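Local structure of peroxiredoxin PRX1, mitochondrial (Saccharomyces cerevisiae, 5YKJ) at residues A[20-26]-A[63-67]; A[26-30]-A[132-137]; A[31-37]-A[127-133]; A[76-80]-A[96-100]. The protein reduces peroxides in mitochondria as a 1-Cys peroxiredoxin whose oxidised cysteine is probably resolved through the glutathione and thioredoxin systems. All coordinates share one frame; numbering follows the deposited sequence.

Contact 1: residues A[20-26]-A[63-67]; sequences INFYDYL and VKLIG
Lys64 lays its aliphatic chain over one face of the Tyr25 ring, with CD 4.3 Å from the centroid of that ring, while Leu65 O sits at the ring's edge, near its plane. The Phe22 ring is used differently. Ile66 CG2 comes in at its edge, in plane and 3.9 Å from Phe22 CE1, and Leu26 CD1, from the next turn of the same helix, rests on one face. The torsion of Tyr25 (chi1 166°, CG opposite the backbone N) sends the ring out to the strand, where Tyr25 OH donates to Leu65 O over a short 2.6 Å. Lys64 runs antiparallel to the tyrosine side chain, and the bend at its chi4 turns the amine onto the end of the helix. There Lys64 NZ donates to Tyr25 O at 3.2 Å, from close to the carbonyl plane, and to Leu26 O at 3.1 Å, from well above it. Carbonyls at a helix C-terminus probably suit the ammonium group electrostatically as well. Alongside, Ile20 CD1 and Ile66 CD1 meet tip to tip at 3.6 Å. At its start the helix is held by Asn21, the N-cap, whose OD1 accepts from Asp24 N. The whole is a short helix, 22-26, laid on strand 63-69 of the central mixed sheet, as befits the thioredoxin-like fold of peroxiredoxins.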
loop_
_atom_site.group_PDB
_atom_site.type_symbol
_atom_site.label_atom_id
_atom_site.label_comp_id
_atom_site.label_asym_id
_atom_site.label_seq_id
_atom_site.Cartn_x
_atom_site.Cartn_y
_atom_site.Cartn_z
ATOM N N ILE A 20 1.029 6.795 -17.500
ATOM C CA ILE A 20 0.958 7.600 -16.325
ATOM C C ILE A 20 2.325 8.045 -15.846
ATOM O O ILE A 20 3.307 7.524 -16.220
ATOM C CB ILE A 20 0.251 6.906 -15.155
ATOM C CG1 ILE A 20 1.129 5.847 -14.523
ATOM C CG2 ILE A 20 -1.071 6.362 -15.589
ATOM C CD1 ILE A 20 0.618 5.372 -13.177
ATOM N N ASN A 21 2.296 9.047 -14.999
ATOM C CA ASN A 21 3.433 9.487 -14.249
ATOM C C ASN A 21 2.918 9.138 -12.833
ATOM O O ASN A 21 1.880 9.505 -12.505
ATOM C CB ASN A 21 3.708 10.949 -14.390
ATOM C CG ASN A 21 4.754 11.416 -13.420
ATOM O OD1 ASN A 21 4.468 11.874 -12.373
ATOM N ND2 ASN A 21 5.962 11.217 -13.789
ATOM N N PHE A 22 3.693 8.418 -12.042
ATOM C CA PHE A 22 3.232 7.975 -10.755
ATOM C C PHE A 22 2.813 9.059 -9.796
ATOM O O PHE A 22 1.811 8.968 -9.215
ATOM C CB PHE A 22 4.368 7.130 -10.150
ATOM C CG PHE A 22 4.017 6.397 -8.855
ATOM C CD1 PHE A 22 2.937 5.580 -8.784
ATOM C CD2 PHE A 22 4.801 6.509 -7.755
ATOM C CE1 PHE A 22 2.614 4.948 -7.643
ATOM C CE2 PHE A 22 4.497 5.838 -6.584
ATOM C CZ PHE A 22 3.408 5.036 -6.546
ATOM N N TYR A 23 3.628 10.074 -9.651
ATOM C CA TYR A 23 3.307 11.165 -8.755
ATOM C C TYR A 23 2.012 11.886 -9.187
ATOM O O TYR A 23 1.208 12.216 -8.389
ATOM C CB TYR A 23 4.472 12.170 -8.633
ATOM C CG TYR A 23 5.626 11.771 -7.739
ATOM C CD1 TYR A 23 5.793 10.483 -7.336
ATOM C CD2 TYR A 23 6.523 12.698 -7.325
ATOM C CE1 TYR A 23 6.848 10.127 -6.554
ATOM C CE2 TYR A 23 7.576 12.371 -6.551
ATOM C CZ TYR A 23 7.725 11.072 -6.139
ATOM O OH TYR A 23 8.759 10.759 -5.347
ATOM N N ASP A 24 1.887 12.093 -10.486
ATOM C CA ASP A 24 0.712 12.719 -11.047
ATOM C C ASP A 24 -0.511 11.869 -10.797
ATOM O O ASP A 24 -1.550 12.393 -10.496
ATOM C CB ASP A 24 0.886 12.917 -12.547
ATOM C CG ASP A 24 1.791 14.060 -12.896
ATOM O OD1 ASP A 24 2.138 14.816 -12.039
ATOM O OD2 ASP A 24 2.164 14.158 -14.037
ATOM N N TYR A 25 -0.374 10.564 -10.928
ATOM C CA TYR A 25 -1.506 9.717 -10.682
ATOM C C TYR A 25 -1.966 9.833 -9.232
ATOM O O TYR A 25 -3.116 9.907 -8.949
ATOM C CB TYR A 25 -1.198 8.211 -11.009
ATOM C CG TYR A 25 -2.234 7.231 -10.452
ATOM C CD1 TYR A 25 -3.443 7.092 -11.046
ATOM C CD2 TYR A 25 -1.973 6.452 -9.357
ATOM C CE1 TYR A 25 -4.390 6.246 -10.560
ATOM C CE2 TYR A 25 -2.903 5.585 -8.862
ATOM C CZ TYR A 25 -4.121 5.477 -9.456
ATOM O OH TYR A 25 -5.066 4.623 -8.962
ATOM N N LEU A 26 -1.012 9.788 -8.327
ATOM C CA LEU A 26 -1.305 9.857 -6.925
ATOM C C LEU A 26 -1.867 11.200 -6.490
ATOM O O LEU A 26 -2.683 11.265 -5.686
ATOM C CB LEU A 26 -0.061 9.564 -6.094
ATOM C CG LEU A 26 0.468 8.146 -6.047
ATOM C CD1 LEU A 26 1.743 8.112 -5.238
ATOM C CD2 LEU A 26 -0.577 7.187 -5.516
ATOM N N VAL A 63 -7.238 7.280 -0.588
ATOM C CA VAL A 63 -6.184 6.375 -0.990
ATOM C C VAL A 63 -6.426 5.853 -2.423
ATOM O O VAL A 63 -7.451 5.381 -2.703
ATOM C CB VAL A 63 -6.100 5.157 -0.065
ATOM C CG1 VAL A 63 -4.976 4.243 -0.492
ATOM C CG2 VAL A 63 -5.909 5.573 1.377
ATOM N N LYS A 64 -5.415 5.959 -3.268
ATOM C CA LYS A 64 -5.452 5.458 -4.610
ATOM C C LYS A 64 -4.627 4.165 -4.674
ATOM O O LYS A 64 -3.569 4.094 -4.157
ATOM C CB LYS A 64 -4.839 6.438 -5.568
ATOM C CG LYS A 64 -5.682 7.661 -5.773
ATOM C CD LYS A 64 -5.244 8.541 -6.908
ATOM C CE LYS A 64 -6.150 9.736 -6.925
ATOM N NZ LYS A 64 -5.467 11.021 -7.011
ATOM N N LEU A 65 -5.201 3.168 -5.323
ATOM C CA LEU A 65 -4.595 1.887 -5.512
ATOM C C LEU A 65 -3.898 1.842 -6.857
ATOM O O LEU A 65 -4.250 2.493 -7.769
ATOM C CB LEU A 65 -5.648 0.767 -5.430
ATOM C CG LEU A 65 -6.432 0.660 -4.147
ATOM C CD1 LEU A 65 -7.662 -0.189 -4.309
ATOM C CD2 LEU A 65 -5.567 0.007 -3.114
ATOM N N ILE A 66 -2.842 1.062 -6.892
ATOM C CA ILE A 66 -2.105 0.811 -8.115
ATOM C C ILE A 66 -1.359 -0.525 -8.020
ATOM O O ILE A 66 -0.675 -0.770 -7.119
ATOM C CB ILE A 66 -1.202 1.970 -8.529
ATOM C CG1 ILE A 66 -0.610 1.704 -9.876
ATOM C CG2 ILE A 66 -0.150 2.240 -7.485
ATOM C CD1 ILE A 66 -0.184 2.966 -10.577
ATOM N N GLY A 67 -1.583 -1.326 -9.011
ATOM C CA GLY A 67 -1.017 -2.603 -9.047
ATOM C C GLY A 67 0.246 -2.734 -9.970
ATOM O O GLY A 67 0.365 -1.932 -10.852
HETATM O O HOH W 1 -4.373 12.794 -9.498
#

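Contact 2: residues A[26-30]-A[132-137]; sequences LGDSW and VIDPKK
Trp30 lies against the start of the type I turn Asp134 to Lys137 and the strand end before it, and each atom of its side chain has a neighbour there. Its CB approaches the carbonyl O of Ile133 at 3.7 Å. From CG onward one face of the indole is covered: CD1 and NE1 lie under CG and CD of Pro135, whose CD stands 3.5 Å from the centroid of the five-membered ring, almost straight above it. Further out, CE3 meets Asp134 CA and, at the ring edge, near its plane, the methyl CG1 of Val132. At the far rim, CZ3 and CH2 face Asp134 CB, with CZ3 3.7 Å from it. The carboxylate of Asp134 stands nearly perpendicular to the indole, turned away to accept from Lys136 N in an Asx turn and to form a salt bridge with Arg140. The polar side of the contact belongs to Lys137. Its NZ donates to Gly27 O at 2.8 Å, nearly along the C=O axis, and to Pro135 O at 3.0 Å from above the carbonyl plane. A water accepts from the same NZ and donates to both Ser29 O and Asp134 O, binding the two turns together. Gly27, with a positive phi of 61°, is the second residue of the type II' turn from Leu26 to Ser29 that links helix 22-26 to strand 30-36. Trp30 also packs against Leu163, Gln164 and Asp167 of helix 153-169 and against Arg140 of strand 139-144.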
loop_
_atom_site.group_PDB
_atom_site.type_symbol
_atom_site.label_atom_id
_atom_site.label_comp_id
_atom_site.label_asym_id
_atom_site.label_seq_id
_atom_site.Cartn_x
_atom_site.Cartn_y
_atom_site.Cartn_z
ATOM N N LEU A 26 -1.012 9.788 -8.327
ATOM C CA LEU A 26 -1.305 9.857 -6.925
ATOM C C LEU A 26 -1.867 11.200 -6.490
ATOM O O LEU A 26 -2.683 11.265 -5.686
ATOM C CB LEU A 26 -0.061 9.564 -6.094
ATOM C CG LEU A 26 0.468 8.146 -6.047
ATOM C CD1 LEU A 26 1.743 8.112 -5.238
ATOM C CD2 LEU A 26 -0.577 7.187 -5.516
ATOM N N GLY A 27 -1.332 12.248 -7.056
ATOM C CA GLY A 27 -1.757 13.565 -6.671
ATOM C C GLY A 27 -1.472 13.804 -5.222
ATOM O O GLY A 27 -0.420 13.525 -4.763
ATOM N N ASP A 28 -2.457 14.320 -4.513
ATOM C CA ASP A 28 -2.348 14.549 -3.103
ATOM C C ASP A 28 -3.010 13.434 -2.271
ATOM O O ASP A 28 -3.304 13.632 -1.158
ATOM C CB ASP A 28 -2.960 15.886 -2.687
ATOM C CG ASP A 28 -2.258 17.052 -3.274
ATOM O OD1 ASP A 28 -1.045 17.034 -3.421
ATOM O OD2 ASP A 28 -2.958 18.002 -3.615
ATOM N N SER A 29 -3.244 12.282 -2.858
ATOM C CA SER A 29 -3.845 11.190 -2.169
ATOM C C SER A 29 -2.767 10.287 -1.571
ATOM O O SER A 29 -1.631 10.372 -1.926
ATOM C CB SER A 29 -4.658 10.362 -3.144
ATOM O OG SER A 29 -5.802 11.034 -3.589
ATOM N N TRP A 30 -3.183 9.433 -0.683
ATOM C CA TRP A 30 -2.302 8.399 -0.179
ATOM C C TRP A 30 -2.312 7.361 -1.321
ATOM O O TRP A 30 -3.155 7.354 -2.157
ATOM C CB TRP A 30 -2.829 7.736 1.103
ATOM C CG TRP A 30 -2.648 8.534 2.316
ATOM C CD1 TRP A 30 -3.316 9.650 2.654
ATOM C CD2 TRP A 30 -1.780 8.256 3.396
ATOM N NE1 TRP A 30 -2.900 10.113 3.862
ATOM C CE2 TRP A 30 -1.964 9.256 4.353
ATOM C CE3 TRP A 30 -0.880 7.249 3.665
ATOM C CZ2 TRP A 30 -1.241 9.296 5.524
ATOM C CZ3 TRP A 30 -0.179 7.282 4.867
ATOM C CH2 TRP A 30 -0.362 8.295 5.763
ATOM N N VAL A 132 2.878 1.424 1.246
ATOM C CA VAL A 132 1.879 2.418 1.584
ATOM C C VAL A 132 2.605 3.752 1.544
ATOM O O VAL A 132 3.562 3.928 2.222
ATOM C CB VAL A 132 1.345 2.170 2.963
ATOM C CG1 VAL A 132 0.323 3.232 3.332
ATOM C CG2 VAL A 132 0.747 0.799 3.033
ATOM N N ILE A 133 2.127 4.633 0.684
ATOM C CA ILE A 133 2.751 5.931 0.417
ATOM C C ILE A 133 1.858 7.114 0.786
ATOM O O ILE A 133 0.719 7.120 0.497
ATOM C CB ILE A 133 3.099 5.976 -1.044
ATOM C CG1 ILE A 133 4.018 4.814 -1.336
ATOM C CG2 ILE A 133 3.727 7.283 -1.477
ATOM C CD1 ILE A 133 4.178 4.494 -2.800
ATOM N N ASP A 134 2.444 8.074 1.479
ATOM C CA ASP A 134 1.702 9.218 1.881
ATOM C C ASP A 134 1.617 10.278 0.779
ATOM O O ASP A 134 2.180 10.170 -0.217
ATOM C CB ASP A 134 2.128 9.738 3.259
ATOM C CG ASP A 134 3.458 10.502 3.249
ATOM O OD1 ASP A 134 3.923 10.888 2.219
ATOM O OD2 ASP A 134 3.959 10.669 4.335
ATOM N N PRO A 135 0.840 11.336 1.054
ATOM C CA PRO A 135 0.628 12.426 0.092
ATOM C C PRO A 135 1.897 13.192 -0.266
ATOM O O PRO A 135 1.937 13.807 -1.262
ATOM C CB PRO A 135 -0.415 13.319 0.775
ATOM C CG PRO A 135 -1.166 12.408 1.668
ATOM C CD PRO A 135 -0.158 11.373 2.133
ATOM N N LYS A 136 2.914 13.100 0.573
ATOM C CA LYS A 136 4.206 13.720 0.335
ATOM C C LYS A 136 5.178 12.744 -0.336
ATOM O O LYS A 136 6.295 13.029 -0.419
ATOM C CB LYS A 136 4.840 14.280 1.606
ATOM C CG LYS A 136 3.928 15.109 2.425
ATOM C CD LYS A 136 3.360 16.295 1.723
ATOM C CE LYS A 136 4.207 16.864 0.625
ATOM N NZ LYS A 136 5.480 17.466 1.072
ATOM N N LYS A 137 4.677 11.618 -0.796
ATOM C CA LYS A 137 5.448 10.615 -1.465
ATOM C C LYS A 137 6.432 9.860 -0.589
ATOM O O LYS A 137 7.335 9.307 -1.087
ATOM C CB LYS A 137 6.149 11.114 -2.737
ATOM C CG LYS A 137 5.287 11.969 -3.637
ATOM C CD LYS A 137 4.110 11.219 -4.263
ATOM C CE LYS A 137 3.149 12.137 -4.999
ATOM N NZ LYS A 137 2.192 12.858 -4.134
HETATM O O HOH W 2 0.551 16.270 -1.542
HETATM O O HOH W 3 1.055 10.585 -2.736
#

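Contact 3: residues A[31-37]-A[127-133]; sequences GVLFSHP and VRSVFVI
Val127 opens the contact by placing its carbonyl O against Pro37, 3.4 Å from Pro37 CD, while its CG1 touches Ser35 CB. Next comes Arg128, whose chain, bent at chi2 and chi3, carries CD past the ring of Pro37 and then brings the guanidinium edge to the His36 ring, NH1 lying 3.8 Å from His36 ND1 with the two planes 58° apart. This is packing; the bonds of the guanidinium run to Glu47, a salt bridge through NH1, and to Tyr145 O through NE. With a methionine in its place, Glu47 would probably lose this salt bridge and Tyr145 O this N-H donor. Glu47 lies on helix 46-53, which directly follows the region of Cys44, the residue found oxidised to S-hydroxycysteine. Ser129 O takes two donors of Ser35, OG at 2.9 Å and, weakly, the backbone N; the OG of Ser35 (chi1 -44°) stays beside its own N, which lets both turn to one acceptor. The strands 30-36 and 129-133 run antiparallel in the mixed thioredoxin-fold sheet. Val130 makes a non-hydrogen-bonded pair with Phe34 and splits its methyls, CG1 going to Val32 CG1 at 3.8 Å and CG2 to Phe34 CB at 3.9 Å. Phe131 pairs with Leu33 through two backbone bonds, and on the sheet face that these two share, Leu33 CD2 runs alongside the ring, 4.1 Å from Phe131 CD1. Val132 faces Val32 without backbone bonds. Ile133 and Gly31 bond reciprocally, Ile133 N to Gly31 O being 2.8 Å and practically straight.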
loop_
_atom_site.group_PDB
_atom_site.type_symbol
_atom_site.label_atom_id
_atom_site.label_comp_id
_atom_site.label_asym_id
_atom_site.label_seq_id
_atom_site.Cartn_x
_atom_site.Cartn_y
_atom_site.Cartn_z
ATOM N N GLY A 31 -1.340 6.482 -1.265
ATOM C CA GLY A 31 -1.215 5.442 -2.235
ATOM C C GLY A 31 -0.838 4.067 -1.675
ATOM O O GLY A 31 -0.165 3.980 -0.729
ATOM N N VAL A 32 -1.339 3.047 -2.331
ATOM C CA VAL A 32 -0.980 1.679 -2.054
ATOM C C VAL A 32 -0.482 1.056 -3.379
ATOM O O VAL A 32 -1.239 0.872 -4.281
ATOM C CB VAL A 32 -2.120 0.861 -1.429
ATOM C CG1 VAL A 32 -1.698 -0.576 -1.235
ATOM C CG2 VAL A 32 -2.514 1.397 -0.093
ATOM N N LEU A 33 0.820 0.774 -3.435
ATOM C CA LEU A 33 1.393 0.141 -4.581
ATOM C C LEU A 33 1.619 -1.345 -4.212
ATOM O O LEU A 33 2.329 -1.613 -3.310
ATOM C CB LEU A 33 2.681 0.817 -5.005
ATOM C CG LEU A 33 3.595 0.232 -6.063
ATOM C CD1 LEU A 33 2.915 0.216 -7.394
ATOM C CD2 LEU A 33 4.940 0.945 -6.084
ATOM N N PHE A 34 0.964 -2.245 -4.926
ATOM C CA PHE A 34 1.051 -3.653 -4.682
ATOM C C PHE A 34 1.578 -4.395 -5.916
ATOM O O PHE A 34 1.244 -4.105 -6.976
ATOM C CB PHE A 34 -0.274 -4.263 -4.202
ATOM C CG PHE A 34 -1.472 -3.949 -5.065
ATOM C CD1 PHE A 34 -2.198 -2.869 -4.832
ATOM C CD2 PHE A 34 -1.837 -4.750 -6.092
ATOM C CE1 PHE A 34 -3.284 -2.586 -5.575
ATOM C CE2 PHE A 34 -2.946 -4.478 -6.854
ATOM C CZ PHE A 34 -3.647 -3.386 -6.602
ATOM N N SER A 35 2.442 -5.358 -5.636
ATOM C CA SER A 35 3.188 -6.063 -6.609
ATOM C C SER A 35 2.888 -7.546 -6.798
ATOM O O SER A 35 2.585 -8.202 -5.906
ATOM C CB SER A 35 4.670 -5.910 -6.264
ATOM O OG SER A 35 4.938 -4.597 -5.929
ATOM N N HIS A 36 2.994 -7.963 -8.054
ATOM C CA HIS A 36 2.776 -9.324 -8.478
ATOM C C HIS A 36 3.837 -9.779 -9.465
ATOM O O HIS A 36 4.203 -9.087 -10.294
ATOM C CB HIS A 36 1.369 -9.465 -9.079
ATOM C CG HIS A 36 0.315 -9.026 -8.139
ATOM N ND1 HIS A 36 -0.211 -9.843 -7.184
ATOM C CD2 HIS A 36 -0.285 -7.835 -7.977
ATOM C CE1 HIS A 36 -1.047 -9.160 -6.443
ATOM N NE2 HIS A 36 -1.124 -7.947 -6.913
ATOM N N PRO A 37 4.308 -11.025 -9.307
ATOM C CA PRO A 37 5.320 -11.541 -10.218
ATOM C C PRO A 37 4.833 -11.779 -11.664
ATOM O O PRO A 37 5.588 -11.669 -12.551
ATOM C CB PRO A 37 5.789 -12.852 -9.562
ATOM C CG PRO A 37 5.369 -12.750 -8.156
ATOM C CD PRO A 37 4.133 -11.933 -8.155
ATOM N N VAL A 127 8.935 -10.115 -6.334
ATOM C CA VAL A 127 8.127 -8.967 -6.780
ATOM C C VAL A 127 6.759 -9.082 -6.136
ATOM O O VAL A 127 5.807 -9.392 -6.724
ATOM C CB VAL A 127 8.042 -8.911 -8.286
ATOM C CG1 VAL A 127 7.276 -7.667 -8.705
ATOM C CG2 VAL A 127 9.446 -8.831 -8.843
ATOM N N ARG A 128 6.781 -8.862 -4.850
ATOM C CA ARG A 128 5.632 -9.070 -4.018
ATOM C C ARG A 128 5.414 -8.068 -2.895
ATOM O O ARG A 128 4.653 -8.312 -2.028
ATOM C CB ARG A 128 5.749 -10.459 -3.364
ATOM C CG ARG A 128 5.244 -11.612 -4.190
ATOM C CD ARG A 128 3.743 -11.549 -4.372
ATOM N NE ARG A 128 3.017 -11.967 -3.188
ATOM C CZ ARG A 128 1.702 -11.911 -3.045
ATOM N NH1 ARG A 128 0.951 -11.478 -4.010
ATOM N NH2 ARG A 128 1.135 -12.315 -1.941
ATOM N N SER A 129 6.133 -6.983 -2.949
ATOM C CA SER A 129 5.995 -5.989 -1.917
ATOM C C SER A 129 4.793 -5.091 -2.081
ATOM O O SER A 129 4.345 -4.870 -3.121
ATOM C CB SER A 129 7.267 -5.149 -1.784
ATOM O OG SER A 129 8.369 -5.943 -1.515
ATOM N N VAL A 130 4.322 -4.615 -0.948
ATOM C CA VAL A 130 3.254 -3.649 -0.889
ATOM C C VAL A 130 3.826 -2.416 -0.180
ATOM O O VAL A 130 4.375 -2.526 0.829
ATOM C CB VAL A 130 1.993 -4.134 -0.126
ATOM C CG1 VAL A 130 0.923 -3.041 -0.065
ATOM C CG2 VAL A 130 1.386 -5.314 -0.837
ATOM N N PHE A 131 3.684 -1.273 -0.815
ATOM C CA PHE A 131 4.165 -0.039 -0.254
ATOM C C PHE A 131 3.001 0.931 0.016
ATOM O O PHE A 131 2.260 1.180 -0.857
ATOM C CB PHE A 131 5.137 0.658 -1.253
ATOM C CG PHE A 131 6.291 -0.197 -1.732
ATOM C CD1 PHE A 131 6.160 -1.087 -2.786
ATOM C CD2 PHE A 131 7.539 -0.092 -1.143
ATOM C CE1 PHE A 131 7.201 -1.846 -3.204
ATOM C CE2 PHE A 131 8.586 -0.880 -1.597
ATOM C CZ PHE A 131 8.401 -1.706 -2.624
ATOM N N VAL A 132 2.878 1.424 1.246
ATOM C CA VAL A 132 1.879 2.418 1.584
ATOM C C VAL A 132 2.605 3.752 1.544
ATOM O O VAL A 132 3.562 3.928 2.222
ATOM C CB VAL A 132 1.345 2.170 2.963
ATOM C CG1 VAL A 132 0.323 3.232 3.332
ATOM C CG2 VAL A 132 0.747 0.799 3.033
ATOM N N ILE A 133 2.127 4.633 0.684
ATOM C CA ILE A 133 2.751 5.931 0.417
ATOM C C ILE A 133 1.858 7.114 0.786
ATOM O O ILE A 133 0.719 7.120 0.497
ATOM C CB ILE A 133 3.099 5.976 -1.044
ATOM C CG1 ILE A 133 4.018 4.814 -1.336
ATOM C CG2 ILE A 133 3.727 7.283 -1.477
ATOM C CD1 ILE A 133 4.178 4.494 -2.800
#

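Contact 4: residues A[76-80]-A[96-100]; sequences HEKWI and IIGDT
His76 turns its ring toward Ile97 O through a chi1 of -66°, which puts CG opposite its own carbonyl carbon, while Ile96 (chi1 -53°) sends its two branches different ways, CG2 to the histidine and CG1 toward Ile80. The result is a ring gripped at edge and face. His76 NE2 donates to Ile97 O at 2.8 Å; the oxygen lies in the imidazole plane, but the donor stands above the carbonyl plane and the N-H angle of 136° is bent. Ile96 CG2 rests over one face of the ring, 3.5 Å from His76 CD2. Helix 73-87 is here the crossover of a beta-alpha-beta unit, joining the parallel neighbours 63-69 and 96-98, and the bond ties it to the second of these strands. At the other ring nitrogen, His76 ND1 is hydrogen-bonded to Asp39, which helps fix the ring's rotation. A leucine here would remove both ring nitrogens, and Ile97 O and Asp39 would probably each lose a partner joining helix to strand and loop. One turn further along the helix, Ile80 CG1 meets Ile96 CD1 tip to tip at 3.7 Å, and Trp79 CE3 reaches the same methyl at 4.2 Å.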
loop_
_atom_site.group_PDB
_atom_site.type_symbol
_atom_site.label_atom_id
_atom_site.label_comp_id
_atom_site.label_asym_id
_atom_site.label_seq_id
_atom_site.Cartn_x
_atom_site.Cartn_y
_atom_site.Cartn_z
ATOM N N HIS A 76 -2.184 -7.600 -19.082
ATOM C CA HIS A 76 -2.926 -7.102 -17.937
ATOM C C HIS A 76 -4.391 -6.854 -18.273
ATOM O O HIS A 76 -5.206 -7.059 -17.458
ATOM C CB HIS A 76 -2.338 -5.803 -17.393
ATOM C CG HIS A 76 -0.985 -5.944 -16.805
ATOM N ND1 HIS A 76 -0.366 -7.146 -16.633
ATOM C CD2 HIS A 76 -0.134 -5.009 -16.343
ATOM C CE1 HIS A 76 0.826 -6.935 -16.108
ATOM N NE2 HIS A 76 0.981 -5.655 -15.913
ATOM N N GLU A 77 -4.660 -6.373 -19.478
ATOM C CA GLU A 77 -6.030 -6.146 -19.866
ATOM C C GLU A 77 -6.863 -7.428 -19.866
ATOM O O GLU A 77 -7.948 -7.419 -19.368
ATOM C CB GLU A 77 -6.072 -5.449 -21.220
ATOM C CG GLU A 77 -5.840 -3.953 -21.106
ATOM C CD GLU A 77 -5.526 -3.249 -22.413
ATOM O OE1 GLU A 77 -5.258 -3.883 -23.391
ATOM O OE2 GLU A 77 -5.458 -2.033 -22.397
ATOM N N LYS A 78 -6.307 -8.505 -20.396
ATOM C CA LYS A 78 -6.971 -9.785 -20.385
ATOM C C LYS A 78 -7.161 -10.297 -18.953
ATOM O O LYS A 78 -8.156 -10.828 -18.620
ATOM C CB LYS A 78 -6.182 -10.842 -21.157
ATOM C CG LYS A 78 -5.956 -10.555 -22.617
ATOM C CD LYS A 78 -4.985 -11.561 -23.278
ATOM C CE LYS A 78 -3.607 -11.729 -22.592
ATOM N NZ LYS A 78 -2.352 -11.829 -23.442
ATOM N N TRP A 79 -6.136 -10.095 -18.124
ATOM C CA TRP A 79 -6.191 -10.507 -16.731
ATOM C C TRP A 79 -7.319 -9.753 -16.016
ATOM O O TRP A 79 -8.042 -10.319 -15.302
ATOM C CB TRP A 79 -4.832 -10.237 -16.069
ATOM C CG TRP A 79 -4.637 -10.811 -14.692
ATOM C CD1 TRP A 79 -5.204 -11.915 -14.205
ATOM C CD2 TRP A 79 -3.809 -10.303 -13.663
ATOM N NE1 TRP A 79 -4.815 -12.128 -12.933
ATOM C CE2 TRP A 79 -3.970 -11.132 -12.574
ATOM C CE3 TRP A 79 -3.007 -9.197 -13.543
ATOM C CZ2 TRP A 79 -3.314 -10.927 -11.386
ATOM C CZ3 TRP A 79 -2.347 -8.996 -12.363
ATOM C CH2 TRP A 79 -2.511 -9.856 -11.303
ATOM N N ILE A 80 -7.433 -8.465 -16.292
ATOM C CA ILE A 80 -8.507 -7.698 -15.660
ATOM C C ILE A 80 -9.898 -8.224 -16.035
ATOM O O ILE A 80 -10.751 -8.129 -15.271
ATOM C CB ILE A 80 -8.357 -6.189 -15.918
ATOM C CG1 ILE A 80 -7.338 -5.605 -14.954
ATOM C CG2 ILE A 80 -9.651 -5.406 -15.787
ATOM C CD1 ILE A 80 -7.097 -4.174 -15.297
ATOM N N ILE A 96 -3.040 -1.103 -13.485
ATOM C CA ILE A 96 -2.070 -2.131 -13.283
ATOM C C ILE A 96 -0.924 -1.750 -14.242
ATOM O O ILE A 96 -1.143 -1.592 -15.381
ATOM C CB ILE A 96 -2.547 -3.559 -13.576
ATOM C CG1 ILE A 96 -3.839 -3.840 -12.806
ATOM C CG2 ILE A 96 -1.483 -4.547 -13.144
ATOM C CD1 ILE A 96 -4.307 -5.247 -12.892
ATOM N N ILE A 97 0.278 -1.593 -13.690
ATOM C CA ILE A 97 1.429 -1.214 -14.452
ATOM C C ILE A 97 2.013 -2.377 -15.271
ATOM O O ILE A 97 2.238 -3.402 -14.771
ATOM C CB ILE A 97 2.536 -0.692 -13.495
ATOM C CG1 ILE A 97 2.077 0.556 -12.725
ATOM C CG2 ILE A 97 3.860 -0.494 -14.225
ATOM C CD1 ILE A 97 2.801 0.755 -11.399
ATOM N N GLY A 98 2.245 -2.130 -16.550
ATOM C CA GLY A 98 2.848 -3.132 -17.386
ATOM C C GLY A 98 4.361 -3.022 -17.325
ATOM O O GLY A 98 4.965 -2.316 -18.035
ATOM N N ASP A 99 4.946 -3.740 -16.414
ATOM C CA ASP A 99 6.367 -3.725 -16.187
ATOM C C ASP A 99 7.040 -4.907 -16.860
ATOM O O ASP A 99 7.645 -5.717 -16.270
ATOM C CB ASP A 99 6.600 -3.745 -14.679
ATOM C CG ASP A 99 7.985 -3.267 -14.283
ATOM O OD1 ASP A 99 8.517 -2.491 -14.985
ATOM O OD2 ASP A 99 8.449 -3.694 -13.257
ATOM N N THR A 100 6.937 -4.901 -18.171
ATOM C CA THR A 100 7.327 -5.982 -18.990
ATOM C C THR A 100 8.779 -6.427 -18.780
ATOM O O THR A 100 9.059 -7.558 -18.825
ATOM C CB THR A 100 7.206 -5.516 -20.453
ATOM O OG1 THR A 100 5.934 -4.908 -20.683
ATOM C CG2 THR A 100 7.475 -6.615 -21.373
#

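Overall arrangement
All four contacts belong to one mixed sheet, ordered 96-98, 63-69, 30-36, 129-133, 139-144, and to the elements that cover or continue it. Contact 3 is the contact of the four nearest the centre of the chain. Contact 2 continues it past the strand ends, sharing Val132 and Ile133, their centres about 14 Å apart. Contact 1 shares Leu26 with contact 2, about 8 Å away between centres, and reaches the neighbouring strand 63-69. Contact 4 lies about 22 Å from contact 2, centre to centre, at the 96-98 edge. Along the chain, contact 4 is nested within the loops closed by contacts 2 and 3, whereas contact 1 crosses both, so distant sequence is interlaced into one thioredoxin-like core.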